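Local coordinates for protein methylxanthine N3-demethylase NdmB (Pseudomonas putida, PDB 6ICL) that removes the N3-methyl group of theobromine and related methylxanthines as formaldehyde, acting as a Rieske non-heme iron oxygenase in bacterial caffeine degradation, at residues 184-196 with 247-259. Residues are numbered along the deposited sequence; the frame is centred on the assembly and turned at random.
Sequences VAERRWENFTDFS and DFTYRCTMPYSVN
In the catalytic domain, which carries the mononuclear iron, helix 185-192 packs through Trp-189 and Ala-185 on the hairpin of strands 247-253 and 257-259. Trp-189 is its central anchor. With CG anti to the backbone N (chi1 -167°), the indole reaches down to the hairpin, and Trp-189 NE1 donates to Ser-257 O at 2.9 Å. The bond lies near the ring plane, but the donor stands above the carbonyl plane, not on a lone pair. Val-258 CG2 sits 3.2 Å from Trp-189 NE1 and also touches Thr-193 CG2, which lies over one indole face; Cys-252 SG approaches Trp-189 CZ2 obliquely at 3.7 Å. Where the hairpin turns, the Tyr-256 ring receives Ala-185 CB over one face, 3.5 Å from its centroid, while Pro-255 CB covers the opposite face. Tyr-256 OH is modelled 2.4 Å from Glu-186 OE1, a hydrogen bond so short that its exact length is doubtful. Beyond the helix, Phe-195 turns its edge onto the face of Phe-248, CZ over the ring centre and planes at 68°. One water links Phe-192 O to Tyr-250 OH. Asp-194 OD2 hydrogen-bonds ND1 of the iron ligand His-197. The Phe-192 side chain, about 7 Å from the bound iron, packs on Leu-273 and Thr-275 of strand 270-281; Ile-338 and His-346 of helix 337-355 touch Trp-189 and Glu-186, respectively.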
ATOM      1  N   VAL A 184     -23.557 -12.900  10.289  1.00 32.90           N
ATOM      2  CA  VAL A 184     -23.844 -14.305  10.518  1.00 33.76           C
ATOM      3  C   VAL A 184     -24.836 -14.797   9.473  1.00 34.83           C
ATOM      4  O   VAL A 184     -25.562 -14.023   8.831  1.00 31.30           O
ATOM      5  CB  VAL A 184     -24.362 -14.549  11.946  1.00 40.42           C
ATOM      6  CG1 VAL A 184     -23.236 -14.297  12.936  1.00 39.69           C
ATOM      7  CG2 VAL A 184     -25.572 -13.649  12.244  1.00 34.63           C
ATOM      8  N   ALA A 185     -24.871 -16.120   9.305  1.00 34.76           N
ATOM      9  CA  ALA A 185     -25.648 -16.717   8.218  1.00 32.19           C
ATOM     10  C   ALA A 185     -27.155 -16.459   8.339  1.00 36.30           C
ATOM     11  O   ALA A 185     -27.848 -16.372   7.312  1.00 31.16           O
ATOM     12  CB  ALA A 185     -25.373 -18.223   8.157  1.00 32.88           C
ATOM     13  N   GLU A 186     -27.692 -16.335   9.562  1.00 35.49           N
ATOM     14  CA  GLU A 186     -29.126 -16.024   9.691  1.00 36.90           C
ATOM     15  C   GLU A 186     -29.465 -14.686   9.048  1.00 34.18           C
ATOM     16  O   GLU A 186     -30.507 -14.550   8.398  1.00 37.07           O
ATOM     17  CB  GLU A 186     -29.564 -16.015  11.166  1.00 36.25           C
ATOM     18  CG  GLU A 186     -29.541 -17.372  11.864  1.00 39.04           C
ATOM     19  CD  GLU A 186     -28.134 -17.762  12.341  1.00 40.95           C
ATOM     20  OE1 GLU A 186     -27.919 -18.951  12.677  1.00 43.61           O
ATOM     21  OE2 GLU A 186     -27.243 -16.879  12.384  1.00 39.71           O
ATOM     22  N   ARG A 187     -28.604 -13.674   9.225  1.00 34.04           N
ATOM     23  CA  ARG A 187     -28.879 -12.371   8.627  1.00 32.60           C
ATOM     24  C   ARG A 187     -28.883 -12.458   7.114  1.00 33.70           C
ATOM     25  O   ARG A 187     -29.645 -11.739   6.440  1.00 34.97           O
ATOM     26  CB  ARG A 187     -27.841 -11.336   9.063  1.00 36.79           C
ATOM     27  CG  ARG A 187     -27.699 -11.131  10.551  1.00 37.93           C
ATOM     28  CD  ARG A 187     -28.776 -10.248  11.064  1.00 38.20           C
ATOM     29  NE  ARG A 187     -28.485  -9.751  12.405  1.00 39.05           N
ATOM     30  CZ  ARG A 187     -29.405  -9.161  13.159  1.00 42.88           C
ATOM     31  NH1 ARG A 187     -30.635  -9.026  12.675  1.00 37.38           N
ATOM     32  NH2 ARG A 187     -29.108  -8.732  14.382  1.00 39.19           N
ATOM     33  N   ARG A 188     -28.000 -13.286   6.552  1.00 31.09           N
ATOM     34  CA  ARG A 188     -27.967 -13.428   5.095  1.00 34.87           C
ATOM     35  C   ARG A 188     -29.241 -14.098   4.577  1.00 31.93           C
ATOM     36  O   ARG A 188     -29.804 -13.678   3.560  1.00 33.77           O
ATOM     37  CB  ARG A 188     -26.734 -14.220   4.660  1.00 30.72           C
ATOM     38  CG  ARG A 188     -26.206 -13.798   3.287  1.00 36.40           C
ATOM     39  CD  ARG A 188     -26.956 -14.516   2.211  1.00 40.51           C
ATOM     40  NE  ARG A 188     -26.832 -13.895   0.892  1.00 42.82           N
ATOM     41  CZ  ARG A 188     -27.587 -12.888   0.462  1.00 43.99           C
ATOM     42  NH1 ARG A 188     -28.513 -12.350   1.253  1.00 39.94           N
ATOM     43  NH2 ARG A 188     -27.409 -12.410  -0.757  1.00 39.54           N
ATOM     44  N   TRP A 189     -29.695 -15.151   5.256  1.00 33.47           N
ATOM     45  CA  TRP A 189     -30.920 -15.835   4.855  1.00 35.12           C
ATOM     46  C   TRP A 189     -32.121 -14.893   4.912  1.00 33.35           C
ATOM     47  O   TRP A 189     -32.885 -14.777   3.944  1.00 33.78           O
ATOM     48  CB  TRP A 189     -31.136 -17.054   5.758  1.00 32.62           C
ATOM     49  CG  TRP A 189     -32.181 -17.984   5.252  1.00 36.00           C
ATOM     50  CD1 TRP A 189     -31.983 -19.100   4.502  1.00 34.95           C
ATOM     51  CD2 TRP A 189     -33.597 -17.883   5.463  1.00 37.61           C
ATOM     52  NE1 TRP A 189     -33.188 -19.715   4.239  1.00 34.70           N
ATOM     53  CE2 TRP A 189     -34.195 -18.984   4.817  1.00 38.61           C
ATOM     54  CE3 TRP A 189     -34.416 -16.970   6.141  1.00 39.98           C
ATOM     55  CZ2 TRP A 189     -35.582 -19.198   4.817  1.00 37.95           C
ATOM     56  CZ3 TRP A 189     -35.810 -17.193   6.147  1.00 38.52           C
ATOM     57  CH2 TRP A 189     -36.366 -18.292   5.490  1.00 37.65           C
ATOM     58  N   GLU A 190     -32.288 -14.180   6.029  1.00 35.55           N
ATOM     59  CA  GLU A 190     -33.427 -13.270   6.140  1.00 38.90           C
ATOM     60  C   GLU A 190     -33.365 -12.164   5.105  1.00 37.06           C
ATOM     61  O   GLU A 190     -34.407 -11.699   4.633  1.00 38.83           O
ATOM     62  CB  GLU A 190     -33.498 -12.662   7.533  1.00 36.34           C
ATOM     63  CG  GLU A 190     -33.730 -13.701   8.608  1.00 37.48           C
ATOM     64  CD  GLU A 190     -33.992 -13.056   9.949  1.00 39.43           C
ATOM     65  OE1 GLU A 190     -33.787 -11.833  10.065  1.00 43.80           O
ATOM     66  OE2 GLU A 190     -34.388 -13.772  10.885  1.00 41.73           O
ATOM     67  N   ASN A 191     -32.166 -11.723   4.739  1.00 33.09           N
ATOM     68  CA  ASN A 191     -32.061 -10.749   3.659  1.00 34.58           C
ATOM     69  C   ASN A 191     -32.554 -11.329   2.338  1.00 36.45           C
ATOM     70  O   ASN A 191     -33.206 -10.634   1.553  1.00 36.71           O
ATOM     71  CB  ASN A 191     -30.613 -10.275   3.518  1.00 33.48           C
ATOM     72  CG  ASN A 191     -30.413  -9.366   2.316  1.00 35.40           C
ATOM     73  OD1 ASN A 191     -29.651  -9.686   1.409  1.00 37.90           O
ATOM     74  ND2 ASN A 191     -31.105  -8.243   2.300  1.00 34.02           N
ATOM     75  N   PHE A 192     -32.237 -12.602   2.065  1.00 38.80           N
ATOM     76  CA  PHE A 192     -32.533 -13.158   0.742  1.00 38.56           C
ATOM     77  C   PHE A 192     -34.032 -13.403   0.550  1.00 42.72           C
ATOM     78  O   PHE A 192     -34.533 -13.340  -0.581  1.00 43.33           O
ATOM     79  CB  PHE A 192     -31.752 -14.456   0.535  1.00 36.66           C
ATOM     80  CG  PHE A 192     -31.663 -14.898  -0.909  1.00 41.95           C
ATOM     81  CD1 PHE A 192     -30.647 -14.433  -1.732  1.00 44.15           C
ATOM     82  CD2 PHE A 192     -32.575 -15.814  -1.433  1.00 49.14           C
ATOM     83  CE1 PHE A 192     -30.545 -14.838  -3.061  1.00 45.01           C
ATOM     84  CE2 PHE A 192     -32.477 -16.240  -2.773  1.00 49.72           C
ATOM     85  CZ  PHE A 192     -31.446 -15.751  -3.582  1.00 47.92           C
ATOM     86  N   THR A 193     -34.756 -13.678   1.632  1.00 38.26           N
ATOM     87  CA  THR A 193     -36.166 -14.041   1.565  1.00 39.67           C
ATOM     88  C   THR A 193     -37.088 -12.857   1.856  1.00 42.29           C
ATOM     89  O   THR A 193     -38.258 -13.061   2.184  1.00 44.22           O
ATOM     90  CB  THR A 193     -36.465 -15.184   2.542  1.00 35.43           C
ATOM     91  OG1 THR A 193     -36.129 -14.775   3.869  1.00 39.57           O
ATOM     92  CG2 THR A 193     -35.671 -16.459   2.194  1.00 34.97           C
ATOM     93  N   ASP A 194     -36.592 -11.630   1.752  1.00 43.27           N
ATOM     94  CA  ASP A 194     -37.363 -10.449   2.118  1.00 42.77           C
ATOM     95  C   ASP A 194     -37.518  -9.523   0.921  1.00 45.50           C
ATOM     96  O   ASP A 194     -36.530  -9.209   0.246  1.00 41.49           O
ATOM     97  CB  ASP A 194     -36.691  -9.690   3.263  1.00 43.03           C
ATOM     98  CG  ASP A 194     -37.320  -8.338   3.496  1.00 44.50           C
ATOM     99  OD1 ASP A 194     -38.460  -8.324   3.989  1.00 49.81           O
ATOM    100  OD2 ASP A 194     -36.700  -7.293   3.179  1.00 43.29           O
ATOM    101  N   PHE A 195     -38.753  -9.065   0.674  1.00 42.42           N
ATOM    102  CA  PHE A 195     -39.024  -8.099  -0.390  1.00 43.07           C
ATOM    103  C   PHE A 195     -39.189  -6.676   0.109  1.00 43.42           C
ATOM    104  O   PHE A 195     -39.008  -5.734  -0.674  1.00 41.80           O
ATOM    105  CB  PHE A 195     -40.304  -8.476  -1.153  1.00 49.53           C
ATOM    106  CG  PHE A 195     -40.091  -9.473  -2.244  1.00 44.74           C
ATOM    107  CD1 PHE A 195     -39.774  -9.057  -3.522  1.00 51.66           C
ATOM    108  CD2 PHE A 195     -40.217 -10.824  -1.997  1.00 49.22           C
ATOM    109  CE1 PHE A 195     -39.577  -9.980  -4.541  1.00 46.57           C
ATOM    110  CE2 PHE A 195     -40.020 -11.755  -3.012  1.00 50.03           C
ATOM    111  CZ  PHE A 195     -39.701 -11.324  -4.288  1.00 48.40           C
ATOM    112  N   SER A 196     -39.540  -6.484   1.378  1.00 42.21           N
ATOM    113  CA  SER A 196     -39.840  -5.129   1.823  1.00 40.75           C
ATOM    114  C   SER A 196     -38.624  -4.208   1.819  1.00 46.83           C
ATOM    115  O   SER A 196     -38.804  -2.994   1.944  1.00 41.59           O
ATOM    116  CB  SER A 196     -40.458  -5.162   3.215  1.00 43.24           C
ATOM    117  OG  SER A 196     -39.546  -5.670   4.153  1.00 49.83           O
ATOM    118  N   ASP A 247     -44.718 -15.736 -10.210  1.00 51.84           N
ATOM    119  CA  ASP A 247     -44.847 -16.307  -8.877  1.00 55.11           C
ATOM    120  C   ASP A 247     -43.469 -16.625  -8.318  1.00 49.81           C
ATOM    121  O   ASP A 247     -42.534 -16.909  -9.067  1.00 46.34           O
ATOM    122  CB  ASP A 247     -45.680 -17.590  -8.886  1.00 53.32           C
ATOM    123  CG  ASP A 247     -47.171 -17.319  -9.006  1.00 61.21           C
ATOM    124  OD1 ASP A 247     -47.644 -16.313  -8.434  1.00 66.87           O
ATOM    125  OD2 ASP A 247     -47.861 -18.118  -9.670  1.00 68.93           O
ATOM    126  N   PHE A 248     -43.378 -16.628  -6.990  1.00 46.09           N
ATOM    127  CA  PHE A 248     -42.144 -16.870  -6.252  1.00 42.96           C
ATOM    128  C   PHE A 248     -42.384 -18.045  -5.314  1.00 44.14           C
ATOM    129  O   PHE A 248     -43.113 -17.922  -4.323  1.00 46.02           O
ATOM    130  CB  PHE A 248     -41.717 -15.615  -5.493  1.00 42.01           C
ATOM    131  CG  PHE A 248     -41.530 -14.413  -6.385  1.00 49.93           C
ATOM    132  CD1 PHE A 248     -42.602 -13.570  -6.679  1.00 52.52           C
ATOM    133  CD2 PHE A 248     -40.291 -14.137  -6.944  1.00 44.40           C
ATOM    134  CE1 PHE A 248     -42.436 -12.476  -7.517  1.00 55.66           C
ATOM    135  CE2 PHE A 248     -40.116 -13.049  -7.781  1.00 46.32           C
ATOM    136  CZ  PHE A 248     -41.184 -12.214  -8.069  1.00 52.32           C
ATOM    137  N   THR A 249     -41.781 -19.180  -5.629  1.00 39.18           N
ATOM    138  CA  THR A 249     -41.987 -20.414  -4.889  1.00 40.49           C
ATOM    139  C   THR A 249     -40.688 -20.775  -4.182  1.00 39.69           C
ATOM    140  O   THR A 249     -39.678 -21.054  -4.838  1.00 38.38           O
ATOM    141  CB  THR A 249     -42.428 -21.528  -5.840  1.00 43.49           C
ATOM    142  OG1 THR A 249     -43.537 -21.067  -6.626  1.00 43.05           O
ATOM    143  CG2 THR A 249     -42.835 -22.752  -5.069  1.00 44.24           C
ATOM    144  N   TYR A 250     -40.721 -20.793  -2.852  1.00 44.13           N
ATOM    145  CA  TYR A 250     -39.536 -21.006  -2.033  1.00 39.87           C
ATOM    146  C   TYR A 250     -39.555 -22.391  -1.418  1.00 45.17           C
ATOM    147  O   TYR A 250     -40.524 -22.768  -0.752  1.00 40.58           O
ATOM    148  CB  TYR A 250     -39.435 -19.978  -0.910  1.00 39.54           C
ATOM    149  CG  TYR A 250     -39.252 -18.555  -1.370  1.00 40.51           C
ATOM    150  CD1 TYR A 250     -40.334 -17.817  -1.825  1.00 38.78           C
ATOM    151  CD2 TYR A 250     -38.002 -17.931  -1.301  1.00 39.06           C
ATOM    152  CE1 TYR A 250     -40.199 -16.520  -2.217  1.00 42.67           C
ATOM    153  CE2 TYR A 250     -37.844 -16.622  -1.707  1.00 37.11           C
ATOM    154  CZ  TYR A 250     -38.959 -15.916  -2.167  1.00 41.94           C
ATOM    155  OH  TYR A 250     -38.862 -14.611  -2.592  1.00 41.37           O
ATOM    156  N   ARG A 251     -38.464 -23.130  -1.616  1.00 38.69           N
ATOM    157  CA  ARG A 251     -38.152 -24.309  -0.828  1.00 37.96           C
ATOM    158  C   ARG A 251     -36.805 -24.057  -0.178  1.00 42.13           C
ATOM    159  O   ARG A 251     -35.807 -23.832  -0.874  1.00 40.31           O
ATOM    160  CB  ARG A 251     -38.126 -25.572  -1.689  1.00 42.44           C
ATOM    161  CG  ARG A 251     -39.499 -25.939  -2.273  1.00 44.75           C
ATOM    162  CD  ARG A 251     -39.413 -27.245  -3.057  1.00 41.49           C
ATOM    163  NE  ARG A 251     -38.836 -28.330  -2.258  1.00 44.76           N
ATOM    164  CZ  ARG A 251     -38.711 -29.576  -2.701  1.00 42.53           C
ATOM    165  NH1 ARG A 251     -39.126 -29.868  -3.926  1.00 45.31           N
ATOM    166  NH2 ARG A 251     -38.193 -30.528  -1.932  1.00 42.71           N
ATOM    167  N   CYS A 252     -36.778 -24.083   1.150  1.00 41.32           N
ATOM    168  CA  CYS A 252     -35.671 -23.540   1.932  1.00 36.64           C
ATOM    169  C   CYS A 252     -35.181 -24.605   2.893  1.00 43.13           C
ATOM    170  O   CYS A 252     -35.687 -24.668   4.018  1.00 40.64           O
ATOM    171  CB  CYS A 252     -36.122 -22.290   2.694  1.00 34.49           C
ATOM    172  SG  CYS A 252     -36.568 -20.901   1.653  1.00 39.72           S
ATOM    173  N   THR A 253     -34.198 -25.414   2.481  1.00 36.13           N
ATOM    174  CA  THR A 253     -33.673 -26.392   3.418  1.00 37.21           C
ATOM    175  C   THR A 253     -33.033 -25.672   4.592  1.00 41.16           C
ATOM    176  O   THR A 253     -32.226 -24.750   4.407  1.00 36.90           O
ATOM    177  CB  THR A 253     -32.649 -27.316   2.762  1.00 39.30           C
ATOM    178  OG1 THR A 253     -33.176 -27.856   1.551  1.00 40.08           O
ATOM    179  CG2 THR A 253     -32.320 -28.445   3.680  1.00 35.39           C
ATOM    180  N   MET A 254     -33.408 -26.081   5.799  1.00 39.00           N
ATOM    181  CA  MET A 254     -32.821 -25.526   7.006  1.00 37.40           C
ATOM    182  C   MET A 254     -31.383 -26.024   7.193  1.00 39.92           C
ATOM    183  O   MET A 254     -31.059 -27.159   6.833  1.00 40.95           O
ATOM    184  CB  MET A 254     -33.678 -25.889   8.207  1.00 38.79           C
ATOM    185  CG  MET A 254     -35.094 -25.314   8.119  1.00 40.40           C
ATOM    186  SD  MET A 254     -35.142 -23.528   8.379  1.00 40.60           S
ATOM    187  CE  MET A 254     -34.765 -23.480  10.133  1.00 37.17           C
ATOM    188  N   PRO A 255     -30.517 -25.193   7.799  1.00 36.31           N
ATOM    189  CA  PRO A 255     -30.828 -23.907   8.416  1.00 34.58           C
ATOM    190  C   PRO A 255     -30.611 -22.698   7.535  1.00 34.73           C
ATOM    191  O   PRO A 255     -31.028 -21.635   7.953  1.00 36.52           O
ATOM    192  CB  PRO A 255     -29.873 -23.854   9.609  1.00 33.34           C
ATOM    193  CG  PRO A 255     -28.976 -25.104   9.494  1.00 36.22           C
ATOM    194  CD  PRO A 255     -29.138 -25.602   8.101  1.00 38.48           C
ATOM    195  N   TYR A 256     -30.041 -22.835   6.326  1.00 36.62           N
ATOM    196  CA  TYR A 256     -29.556 -21.627   5.657  1.00 35.06           C
ATOM    197  C   TYR A 256     -29.696 -21.630   4.138  1.00 37.90           C
ATOM    198  O   TYR A 256     -28.993 -20.853   3.476  1.00 33.05           O
ATOM    199  CB  TYR A 256     -28.063 -21.406   5.971  1.00 35.59           C
ATOM    200  CG  TYR A 256     -27.707 -21.220   7.428  1.00 35.29           C
ATOM    201  CD1 TYR A 256     -28.278 -20.192   8.183  1.00 33.50           C
ATOM    202  CD2 TYR A 256     -26.770 -22.039   8.043  1.00 31.21           C
ATOM    203  CE1 TYR A 256     -27.947 -20.002   9.513  1.00 30.98           C
ATOM    204  CE2 TYR A 256     -26.429 -21.847   9.376  1.00 34.33           C
ATOM    205  CZ  TYR A 256     -27.022 -20.820  10.101  1.00 37.31           C
ATOM    206  OH  TYR A 256     -26.693 -20.616  11.427  1.00 36.50           O
ATOM    207  N   SER A 257     -30.555 -22.453   3.551  1.00 32.01           N
ATOM    208  CA  SER A 257     -30.657 -22.489   2.105  1.00 37.69           C
ATOM    209  C   SER A 257     -31.964 -21.876   1.622  1.00 37.93           C
ATOM    210  O   SER A 257     -32.979 -21.857   2.335  1.00 38.59           O
ATOM    211  CB  SER A 257     -30.538 -23.922   1.586  1.00 35.16           C
ATOM    212  OG  SER A 257     -29.357 -24.505   2.097  1.00 34.44           O
ATOM    213  N   VAL A 258     -31.927 -21.376   0.390  1.00 34.77           N
ATOM    214  CA  VAL A 258     -33.105 -20.835  -0.292  1.00 32.68           C
ATOM    215  C   VAL A 258     -33.064 -21.292  -1.740  1.00 38.02           C
ATOM    216  O   VAL A 258     -32.107 -20.993  -2.461  1.00 38.80           O
ATOM    217  CB  VAL A 258     -33.188 -19.296  -0.258  1.00 38.57           C
ATOM    218  CG1 VAL A 258     -34.457 -18.828  -1.022  1.00 34.78           C
ATOM    219  CG2 VAL A 258     -33.199 -18.778   1.152  1.00 34.45           C
ATOM    220  N   ASN A 259     -34.105 -21.991  -2.177  1.00 39.45           N
ATOM    221  CA  ASN A 259     -34.326 -22.257  -3.590  1.00 35.91           C
ATOM    222  C   ASN A 259     -35.542 -21.440  -4.012  1.00 42.72           C
ATOM    223  O   ASN A 259     -36.666 -21.719  -3.570  1.00 38.19           O
ATOM    224  CB  ASN A 259     -34.530 -23.755  -3.842  1.00 38.94           C
ATOM    225  CG  ASN A 259     -34.662 -24.081  -5.314  1.00 43.12           C
ATOM    226  OD1 ASN A 259     -33.667 -24.387  -5.993  1.00 44.32           O
ATOM    227  ND2 ASN A 259     -35.888 -24.006  -5.831  1.00 42.27           N
TER
HETATM  228  O   HOH W   1     -36.376 -13.397  -2.564  1.00 44.14           O